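Local coordinates for protein sugar-binding transcriptional regulator, LacI family (Enterococcus faecalis, PDB 3CS3) that probably binds a sugar effector and regulates transcription as a DNA-binding repressor of the LacI family, at residues A[212-217]-A[227-232]; A[188-193]-A[219-224]; A[99-104]-A[256-261]. All coordinates share one frame; numbering follows the deposited sequence.

Interaction 1: A[212-217]-A[227-232]; sequences FDNSEL and TIAYSK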
loop_
_atom_site.group_PDB
_atom_site.type_symbol
_atom_site.label_atom_id
_atom_site.label_comp_id
_atom_site.label_asym_id
_atom_site.label_seq_id
_atom_site.Cartn_x
_atom_site.Cartn_y
_atom_site.Cartn_z
ATOM N N PHE A 212 3.090 -16.048 3.682
ATOM C CA PHE A 212 1.907 -16.266 2.853
ATOM C C PHE A 212 1.624 -14.903 2.236
ATOM O O PHE A 212 1.734 -13.893 2.936
ATOM C CB PHE A 212 0.733 -16.682 3.752
ATOM C CG PHE A 212 -0.350 -17.492 3.064
ATOM C CD1 PHE A 212 -0.585 -18.814 3.445
ATOM C CD2 PHE A 212 -1.165 -16.929 2.080
ATOM C CE1 PHE A 212 -1.602 -19.577 2.834
ATOM C CE2 PHE A 212 -2.180 -17.683 1.457
ATOM C CZ PHE A 212 -2.399 -19.006 1.841
ATOM N N ASP A 213 1.300 -14.888 0.936
ATOM C CA ASP A 213 0.922 -13.691 0.118
ATOM C C ASP A 213 1.860 -13.362 -1.036
ATOM O O ASP A 213 1.413 -12.810 -2.038
ATOM C CB ASP A 213 0.654 -12.401 0.924
ATOM C CG ASP A 213 -0.646 -12.453 1.701
ATOM O OD1 ASP A 213 -1.462 -13.361 1.445
ATOM O OD2 ASP A 213 -0.833 -11.597 2.588
ATOM N N ASN A 214 3.145 -13.680 -0.881
ATOM C CA ASN A 214 4.178 -13.368 -1.879
ATOM C C ASN A 214 4.296 -11.861 -2.167
ATOM O O ASN A 214 4.178 -11.410 -3.306
ATOM C CB ASN A 214 3.966 -14.197 -3.158
ATOM C CG ASN A 214 5.121 -14.093 -4.143
ATOM O OD1 ASN A 214 6.289 -14.001 -3.760
ATOM N ND2 ASN A 214 4.791 -14.104 -5.427
ATOM N N SER A 215 4.516 -11.090 -1.109
ATOM C CA SER A 215 4.755 -9.664 -1.229
ATOM C C SER A 215 6.059 -9.451 -1.983
ATOM O O SER A 215 6.977 -10.276 -1.886
ATOM C CB SER A 215 4.825 -9.012 0.153
ATOM O OG SER A 215 5.956 -9.437 0.895
ATOM N N GLU A 216 6.142 -8.360 -2.740
ATOM C CA GLU A 216 7.363 -8.087 -3.494
ATOM C C GLU A 216 8.534 -7.686 -2.599
ATOM O O GLU A 216 9.679 -7.932 -2.959
ATOM C CB GLU A 216 7.140 -7.108 -4.657
ATOM C CG GLU A 216 6.735 -5.689 -4.281
ATOM C CD GLU A 216 6.566 -4.793 -5.507
ATOM O OE1 GLU A 216 5.756 -3.843 -5.442
ATOM O OE2 GLU A 216 7.241 -5.036 -6.533
ATOM N N LEU A 217 8.250 -7.110 -1.428
ATOM C CA LEU A 217 9.303 -6.837 -0.440
ATOM C C LEU A 217 9.971 -8.131 0.035
ATOM O O LEU A 217 11.193 -8.184 0.172
ATOM C CB LEU A 217 8.762 -6.041 0.751
ATOM C CG LEU A 217 9.742 -5.676 1.877
ATOM C CD1 LEU A 217 10.954 -4.889 1.369
ATOM C CD2 LEU A 217 9.031 -4.907 2.989
ATOM N N THR A 227 7.466 -18.437 0.912
ATOM C CA THR A 227 6.097 -17.934 0.987
ATOM C C THR A 227 5.131 -18.724 0.125
ATOM O O THR A 227 5.540 -19.558 -0.684
ATOM C CB THR A 227 6.035 -16.422 0.580
ATOM O OG1 THR A 227 4.726 -15.900 0.833
ATOM C CG2 THR A 227 6.398 -16.234 -0.903
ATOM N N ILE A 228 3.844 -18.449 0.315
ATOM C CA ILE A 228 2.784 -19.035 -0.497
ATOM C C ILE A 228 2.247 -17.971 -1.457
ATOM O O ILE A 228 1.771 -16.919 -1.038
ATOM C CB ILE A 228 1.647 -19.603 0.376
ATOM C CG1 ILE A 228 2.184 -20.597 1.430
ATOM C CG2 ILE A 228 0.573 -20.220 -0.493
ATOM C CD1 ILE A 228 2.746 -21.912 0.871
ATOM N N ALA A 229 2.346 -18.263 -2.746
ATOM C CA ALA A 229 2.015 -17.319 -3.795
ATOM C C ALA A 229 0.717 -17.667 -4.477
ATOM O O ALA A 229 0.356 -18.831 -4.584
ATOM C CB ALA A 229 3.119 -17.279 -4.818
ATOM N N TYR A 230 0.029 -16.634 -4.944
ATOM C CA TYR A 230 -1.161 -16.769 -5.769
ATOM C C TYR A 230 -1.201 -15.550 -6.695
ATOM O O TYR A 230 -0.492 -14.563 -6.462
ATOM C CB TYR A 230 -2.421 -16.864 -4.890
ATOM C CG TYR A 230 -2.493 -15.828 -3.783
ATOM C CD1 TYR A 230 -2.045 -16.120 -2.492
ATOM C CD2 TYR A 230 -3.013 -14.552 -4.026
ATOM C CE1 TYR A 230 -2.104 -15.158 -1.472
ATOM C CE2 TYR A 230 -3.080 -13.593 -3.020
ATOM C CZ TYR A 230 -2.626 -13.900 -1.747
ATOM O OH TYR A 230 -2.703 -12.942 -0.765
ATOM N N SER A 231 -2.004 -15.613 -7.750
ATOM C CA SER A 231 -2.166 -14.456 -8.627
ATOM C C SER A 231 -3.116 -13.434 -8.004
ATOM O O SER A 231 -4.333 -13.665 -7.938
ATOM C CB SER A 231 -2.674 -14.885 -10.003
ATOM O OG SER A 231 -2.591 -13.806 -10.918
ATOM N N LYS A 232 -2.562 -12.313 -7.542
ATOM C CA LYS A 232 -3.373 -11.236 -6.967
ATOM C C LYS A 232 -4.181 -10.488 -8.030
ATOM O O LYS A 232 -5.303 -10.056 -7.757
ATOM C CB LYS A 232 -2.522 -10.238 -6.191
ATOM C CG LYS A 232 -1.691 -10.811 -5.064
ATOM C CD LYS A 232 -0.251 -10.949 -5.509
ATOM C CE LYS A 232 0.707 -10.589 -4.409
ATOM N NZ LYS A 232 2.075 -11.027 -4.785
HETATM O O HOH W 1 0.426 -13.984 -4.113
HETATM O O HOH W 2 2.354 -14.055 -6.976
#
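The loop 212-215 runs at 65° to the segment 227-232 and is pinned to it by a backbone bond from D213 N to I228 O (2.9 Å). In this periplasmic-binding-protein-like fold of the LacI family, the contact joins the loop after strand 207-210 to the short strand 227-229 and the start of helix 232-247. F212 lies flat against I228, whose CB stands over the ring centre in a CH-pi contact, while Y230 CE1 meets the ring near its plane. The phenol of Y230 donates to D213 OD1 (2.6 Å) from above the carboxylate plane, and that same oxygen also bonds a glycerol, probably from the crystallisation liquor, which may mark a pocket. T227 OG1 accepts a bond from N214 N (3.2 Å) and is itself held by D186. N214 CB rests on the A229 methyl, and with CG anti to the backbone N (chi1 -171°) the amide continues past it, ND2 against the same methyl and OD1 taken by R224. Bent at chi2 and chi3, K232 reaches back to the loop, where NZ binds N214 O at 2.6 Å from above the carbonyl plane and D213 O only weakly.

Interaction 2: A[188-193]-A[219-224]; sequences MAIGVY and AFVQPR
Y193 reaches out from helix 186-196 and meets the loop 221-224 with the CD2-CE2 side of its ring and with its hydroxyl. V221 is the main apolar partner: its side chain lies at a slant to the tyrosine, with CG2 3.6 Å from Y193 CD2 and CG1 3.7 Å from Y193 CE2, so both methyls bear on the CD2-CE2 flank. The first torsion of V221 explains this fork. CG2 is anti to the backbone N, and CG1 sits between that N and the carbonyl carbon (chi1 78°), which turns the two branches together toward the helix. Farther along the ring, the backbone of Q222 and P223 comes up at the edge, and the proline CD packs on Y193 CE2 at 4.1 Å. The hydroxyl then donates to P223 O (2.7 Å), approaching 34° out of the carbonyl plane. The peptide bond before P223 is cis, and the tyrosine thus grips the loop on both sides of this bend, by apolar contact at V221 and by a hydrogen bond beyond it. I190, one helical turn earlier, adds a looser touch from CD1 to V221 CG1 (4.5 Å).

The contact ties helix 186-196 to the connection between helix 216-220 and strand 227-229. Y193 also packs on I209 of strand 207-210 and on M203, and on the loop side V221 touches F220 of the second subunit.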
loop_
_atom_site.group_PDB
_atom_site.type_symbol
_atom_site.label_atom_id
_atom_site.label_comp_id
_atom_site.label_asym_id
_atom_site.label_seq_id
_atom_site.Cartn_x
_atom_site.Cartn_y
_atom_site.Cartn_z
ATOM N N MET A 188 3.420 -9.914 8.636
ATOM C CA MET A 188 3.808 -10.373 9.973
ATOM C C MET A 188 5.221 -10.967 9.938
ATOM O O MET A 188 6.001 -10.759 10.860
ATOM C CB MET A 188 2.788 -11.369 10.559
ATOM C CG MET A 188 1.503 -10.718 11.094
ATOM S SD MET A 188 0.353 -11.788 11.995
ATOM C CE MET A 188 0.119 -13.086 10.779
ATOM N N ALA A 189 5.553 -11.668 8.853
ATOM C CA ALA A 189 6.902 -12.200 8.645
ATOM C C ALA A 189 7.956 -11.102 8.521
ATOM O O ALA A 189 9.053 -11.249 9.053
ATOM C CB ALA A 189 6.944 -13.119 7.426
ATOM N N ILE A 190 7.620 -10.009 7.829
ATOM C CA ILE A 190 8.515 -8.846 7.711
ATOM C C ILE A 190 8.742 -8.195 9.078
ATOM O O ILE A 190 9.859 -7.785 9.397
ATOM C CB ILE A 190 8.016 -7.811 6.650
ATOM C CG1 ILE A 190 8.066 -8.403 5.231
ATOM C CG2 ILE A 190 8.812 -6.489 6.714
ATOM C CD1 ILE A 190 9.441 -8.893 4.766
ATOM N N GLY A 191 7.685 -8.135 9.886
ATOM C CA GLY A 191 7.781 -7.738 11.295
ATOM C C GLY A 191 8.754 -8.584 12.099
ATOM O O GLY A 191 9.466 -8.062 12.953
ATOM N N VAL A 192 8.787 -9.886 11.816
ATOM C CA VAL A 192 9.745 -10.797 12.445
ATOM C C VAL A 192 11.175 -10.464 12.002
ATOM O O VAL A 192 12.069 -10.389 12.845
ATOM C CB VAL A 192 9.386 -12.301 12.204
ATOM C CG1 VAL A 192 10.456 -13.235 12.765
ATOM C CG2 VAL A 192 8.034 -12.632 12.824
ATOM N N TYR A 193 11.369 -10.240 10.696
ATOM C CA TYR A 193 12.652 -9.766 10.145
ATOM C C TYR A 193 13.164 -8.512 10.858
ATOM O O TYR A 193 14.344 -8.434 11.204
ATOM C CB TYR A 193 12.530 -9.452 8.656
ATOM C CG TYR A 193 12.757 -10.605 7.715
ATOM C CD1 TYR A 193 11.812 -11.620 7.576
ATOM C CD2 TYR A 193 13.904 -10.665 6.934
ATOM C CE1 TYR A 193 12.014 -12.676 6.696
ATOM C CE2 TYR A 193 14.117 -11.715 6.049
ATOM C CZ TYR A 193 13.166 -12.716 5.937
ATOM O OH TYR A 193 13.367 -13.756 5.063
ATOM N N ALA A 219 10.439 -10.752 -1.653
ATOM C CA ALA A 219 11.323 -11.192 -2.735
ATOM C C ALA A 219 12.709 -10.533 -2.738
ATOM O O ALA A 219 13.659 -11.089 -3.302
ATOM C CB ALA A 219 10.641 -11.012 -4.088
ATOM N N PHE A 220 12.826 -9.364 -2.108
ATOM C CA PHE A 220 14.066 -8.578 -2.157
ATOM C C PHE A 220 14.783 -8.477 -0.811
ATOM O O PHE A 220 15.899 -7.951 -0.725
ATOM C CB PHE A 220 13.797 -7.180 -2.733
ATOM C CG PHE A 220 13.479 -7.184 -4.201
ATOM C CD1 PHE A 220 14.501 -7.193 -5.148
ATOM C CD2 PHE A 220 12.161 -7.190 -4.641
ATOM C CE1 PHE A 220 14.207 -7.207 -6.512
ATOM C CE2 PHE A 220 11.855 -7.202 -5.994
ATOM C CZ PHE A 220 12.881 -7.211 -6.935
ATOM N N VAL A 221 14.137 -8.997 0.228
ATOM C CA VAL A 221 14.666 -8.963 1.591
ATOM C C VAL A 221 15.793 -10.006 1.745
ATOM O O VAL A 221 15.945 -10.887 0.887
ATOM C CB VAL A 221 13.502 -9.126 2.620
ATOM C CG1 VAL A 221 13.053 -10.575 2.735
ATOM C CG2 VAL A 221 13.853 -8.531 3.975
ATOM N N GLN A 222 16.593 -9.891 2.806
ATOM C CA GLN A 222 17.762 -10.755 2.990
ATOM C C GLN A 222 17.658 -11.647 4.236
ATOM O O GLN A 222 17.698 -11.144 5.367
ATOM C CB GLN A 222 19.039 -9.914 3.059
ATOM C CG GLN A 222 20.173 -10.435 2.194
ATOM C CD GLN A 222 20.080 -9.937 0.760
ATOM O OE1 GLN A 222 19.866 -10.718 -0.169
ATOM N NE2 GLN A 222 20.229 -8.628 0.578
ATOM N N PRO A 223 17.520 -12.977 4.039
ATOM C CA PRO A 223 17.376 -13.705 2.771
ATOM C C PRO A 223 15.928 -13.726 2.265
ATOM O O PRO A 223 15.035 -13.274 2.980
ATOM C CB PRO A 223 17.819 -15.112 3.148
ATOM C CG PRO A 223 17.394 -15.263 4.568
ATOM C CD PRO A 223 17.524 -13.897 5.194
ATOM N N ARG A 224 15.715 -14.231 1.046
ATOM C CA ARG A 224 14.391 -14.231 0.397
ATOM C C ARG A 224 13.358 -14.997 1.222
ATOM O O ARG A 224 13.584 -16.143 1.627
ATOM C CB ARG A 224 14.494 -14.753 -1.055
ATOM C CG ARG A 224 13.334 -15.610 -1.570
ATOM C CD ARG A 224 12.440 -14.933 -2.593
ATOM N NE ARG A 224 11.140 -14.549 -2.042
ATOM C CZ ARG A 224 10.009 -14.468 -2.745
ATOM N NH1 ARG A 224 9.989 -14.758 -4.040
ATOM N NH2 ARG A 224 8.888 -14.092 -2.149
#

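Interaction 3: A[99-104]-A[256-261]; sequences LLDNRG and HIYTRF. With SO4 (sulfate ion), chain C.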
loop_
_atom_site.group_PDB
_atom_site.type_symbol
_atom_site.label_atom_id
_atom_site.label_comp_id
_atom_site.label_asym_id
_atom_site.label_seq_id
_atom_site.Cartn_x
_atom_site.Cartn_y
_atom_site.Cartn_z
ATOM N N LEU A 99 -12.508 -16.626 -2.896
ATOM C CA LEU A 99 -11.652 -16.849 -1.733
ATOM C C LEU A 99 -10.312 -17.464 -2.099
ATOM O O LEU A 99 -10.197 -18.147 -3.111
ATOM C CB LEU A 99 -12.367 -17.752 -0.728
ATOM C CG LEU A 99 -13.773 -17.364 -0.268
ATOM C CD1 LEU A 99 -14.292 -18.386 0.720
ATOM C CD2 LEU A 99 -13.799 -15.974 0.346
ATOM N N LEU A 100 -9.298 -17.214 -1.275
ATOM C CA LEU A 100 -8.033 -17.925 -1.417
ATOM C C LEU A 100 -8.218 -19.367 -0.979
ATOM O O LEU A 100 -8.991 -19.654 -0.063
ATOM C CB LEU A 100 -6.928 -17.288 -0.572
ATOM C CG LEU A 100 -6.524 -15.842 -0.842
ATOM C CD1 LEU A 100 -5.437 -15.431 0.132
ATOM C CD2 LEU A 100 -6.066 -15.657 -2.274
ATOM N N ASP A 101 -7.506 -20.271 -1.640
ATOM C CA ASP A 101 -7.404 -21.647 -1.185
ATOM C C ASP A 101 -6.467 -21.711 0.032
ATOM O O ASP A 101 -5.276 -22.025 -0.086
ATOM C CB ASP A 101 -6.907 -22.531 -2.327
ATOM C CG ASP A 101 -6.910 -24.002 -1.976
ATOM O OD1 ASP A 101 -7.826 -24.455 -1.252
ATOM O OD2 ASP A 101 -5.990 -24.704 -2.441
ATOM N N ASN A 102 -7.026 -21.384 1.196
ATOM C CA ASN A 102 -6.289 -21.349 2.457
ATOM C C ASN A 102 -5.842 -22.730 2.916
ATOM O O ASN A 102 -4.766 -22.879 3.491
ATOM C CB ASN A 102 -7.139 -20.703 3.550
ATOM C CG ASN A 102 -7.397 -19.232 3.304
ATOM O OD1 ASN A 102 -6.469 -18.452 3.082
ATOM N ND2 ASN A 102 -8.664 -18.844 3.354
ATOM N N ARG A 103 -6.675 -23.731 2.648
ATOM C CA ARG A 103 -6.382 -25.119 3.000
ATOM C C ARG A 103 -5.224 -25.691 2.190
ATOM O O ARG A 103 -4.344 -26.331 2.748
ATOM C CB ARG A 103 -7.649 -25.974 2.898
ATOM C CG ARG A 103 -8.707 -25.506 3.898
ATOM C CD ARG A 103 -9.941 -26.375 3.947
ATOM N NE ARG A 103 -10.740 -26.062 5.132
ATOM C CZ ARG A 103 -10.904 -26.874 6.172
ATOM N NH1 ARG A 103 -10.344 -28.078 6.181
ATOM N NH2 ARG A 103 -11.645 -26.485 7.202
ATOM N N GLY A 104 -5.203 -25.426 0.891
ATOM C CA GLY A 104 -4.090 -25.845 0.046
ATOM C C GLY A 104 -2.813 -25.066 0.304
ATOM O O GLY A 104 -1.722 -25.625 0.215
ATOM N N HIS A 256 -12.476 -20.275 -6.097
ATOM C CA HIS A 256 -11.271 -20.195 -5.286
ATOM C C HIS A 256 -10.094 -19.757 -6.130
ATOM O O HIS A 256 -10.076 -19.964 -7.352
ATOM C CB HIS A 256 -10.955 -21.531 -4.597
ATOM C CG HIS A 256 -11.890 -21.864 -3.479
ATOM N ND1 HIS A 256 -13.067 -22.552 -3.676
ATOM C CD2 HIS A 256 -11.834 -21.581 -2.156
ATOM C CE1 HIS A 256 -13.692 -22.689 -2.519
ATOM N NE2 HIS A 256 -12.967 -22.106 -1.582
ATOM N N ILE A 257 -9.122 -19.144 -5.460
ATOM C CA ILE A 257 -7.866 -18.733 -6.064
ATOM C C ILE A 257 -6.779 -19.664 -5.525
ATOM O O ILE A 257 -6.561 -19.740 -4.314
ATOM C CB ILE A 257 -7.563 -17.238 -5.751
ATOM C CG1 ILE A 257 -8.637 -16.328 -6.377
ATOM C CG2 ILE A 257 -6.135 -16.836 -6.175
ATOM C CD1 ILE A 257 -8.716 -16.360 -7.913
ATOM N N TYR A 258 -6.112 -20.381 -6.426
ATOM C CA TYR A 258 -5.211 -21.457 -6.013
ATOM C C TYR A 258 -3.776 -20.994 -5.834
ATOM O O TYR A 258 -3.367 -19.974 -6.391
ATOM C CB TYR A 258 -5.361 -22.693 -6.918
ATOM C CG TYR A 258 -6.732 -23.319 -6.751
ATOM C CD1 TYR A 258 -7.020 -24.106 -5.639
ATOM C CD2 TYR A 258 -7.760 -23.076 -7.672
ATOM C CE1 TYR A 258 -8.277 -24.664 -5.453
ATOM C CE2 TYR A 258 -9.036 -23.630 -7.490
ATOM C CZ TYR A 258 -9.281 -24.424 -6.381
ATOM O OH TYR A 258 -10.522 -24.988 -6.178
ATOM N N THR A 259 -3.033 -21.740 -5.020
ATOM C CA THR A 259 -1.741 -21.299 -4.503
ATOM C C THR A 259 -0.581 -22.241 -4.838
ATOM O O THR A 259 -0.787 -23.387 -5.249
ATOM C CB THR A 259 -1.789 -21.141 -2.963
ATOM O OG1 THR A 259 -2.084 -22.406 -2.362
ATOM C CG2 THR A 259 -2.843 -20.119 -2.528
ATOM N N ARG A 260 0.637 -21.740 -4.641
ATOM C CA ARG A 260 1.859 -22.524 -4.777
ATOM C C ARG A 260 2.908 -22.039 -3.779
ATOM O O ARG A 260 2.926 -20.860 -3.409
ATOM C CB ARG A 260 2.400 -22.468 -6.213
ATOM C CG ARG A 260 3.056 -21.156 -6.624
ATOM C CD ARG A 260 3.208 -21.045 -8.139
ATOM N NE ARG A 260 4.294 -20.135 -8.515
ATOM C CZ ARG A 260 4.173 -18.815 -8.657
ATOM N NH1 ARG A 260 3.004 -18.212 -8.459
ATOM N NH2 ARG A 260 5.232 -18.090 -9.001
ATOM N N PHE A 261 3.763 -22.954 -3.326
ATOM C CA PHE A 261 4.880 -22.602 -2.457
ATOM C C PHE A 261 6.042 -22.052 -3.286
ATOM O O PHE A 261 6.369 -22.587 -4.346
ATOM C CB PHE A 261 5.318 -23.811 -1.604
ATOM C CG PHE A 261 6.599 -23.588 -0.829
ATOM C CD1 PHE A 261 6.631 -22.718 0.255
ATOM C CD2 PHE A 261 7.771 -24.248 -1.187
ATOM C CE1 PHE A 261 7.807 -22.501 0.971
ATOM C CE2 PHE A 261 8.953 -24.040 -0.478
ATOM C CZ PHE A 261 8.972 -23.158 0.604
HETATM S S SO4 C . -13.461 -23.593 -7.694
HETATM O O1 SO4 C . -12.490 -24.658 -7.879
HETATM O O2 SO4 C . -14.612 -23.799 -8.570
HETATM O O3 SO4 C . -13.931 -23.552 -6.311
HETATM O O4 SO4 C . -12.786 -22.346 -8.033
HETATM O O HOH W 3 -3.891 -24.060 -3.560
#
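L99 and L100 pair in parallel with H256 and I257, and two backbone bonds fix the register. One runs from I257 N to L99 O (2.8 Å), the other from D101 N to I257 O (2.9 Å). An additional CA-H...O contact brings H256 CA to L99 O. Beyond L100 the first segment turns away through an inverse gamma turn centred on D101, which is also the N-cap residue of helix 102-115. L100 and I257 share one face of the sheet, where their side chains slant across each other and L100 CD2 meets I257 CG2; W235 of helix 232-247 and Y230 pack on this pair. L99 and H256 lie on the other face, the imidazole CD2 resting by L99 CB. Strands 95-100 and 255-262 are neighbours in the mixed sheet of this LacI-family, periplasmic-binding-protein-like fold, and 255-262 is in turn antiparallel to 227-229, so the contact joins a strand from the first part of the chain to one near its end. D101 CG is anti to the backbone N (chi1 -174°), which swings the carboxylate toward Y258: OD2 lies at the ring edge, 3.4 Å from Y258 CD1, the two planes 65° apart. A water donates to D101 OD2 and accepts a bond from T259 N (2.9 Å), bridging the segments where the strand breaks. Elsewhere on the Y258 ring edge, the hydroxyl bonds O1 of a sulfate (2.6 Å), an ion probably from the crystallisation liquor. H256 adds two nearly straight bonds, ND1 to sulfate O3 in the ring plane (2.9 Å, 177°) and backbone N to sulfate O4.

How the interactions relate
From the N terminus, the chain first lays down 99-104, whose partner 256-261 arrives some 150 residues later, so interaction 3 closes the longest loop and encloses both others. Within it, helix segment 188-193 comes next, followed by 212-217, 219-224 and 227-232. Interactions 1 and 2 therefore cross, their segments alternating along the chain. They share helix 216-220 and touch through N214 and R224. Interaction 1 joins interaction 3 through the antiparallel strands 227-229 and 255-262, with A229 N 2.7 Å from R260 O. Interactions 2 and 3 do not touch; interaction 1 ties the loop that follows strand 207-210 of the four-stranded parallel sheet to strand 227-229 at the edge of the mixed sheet.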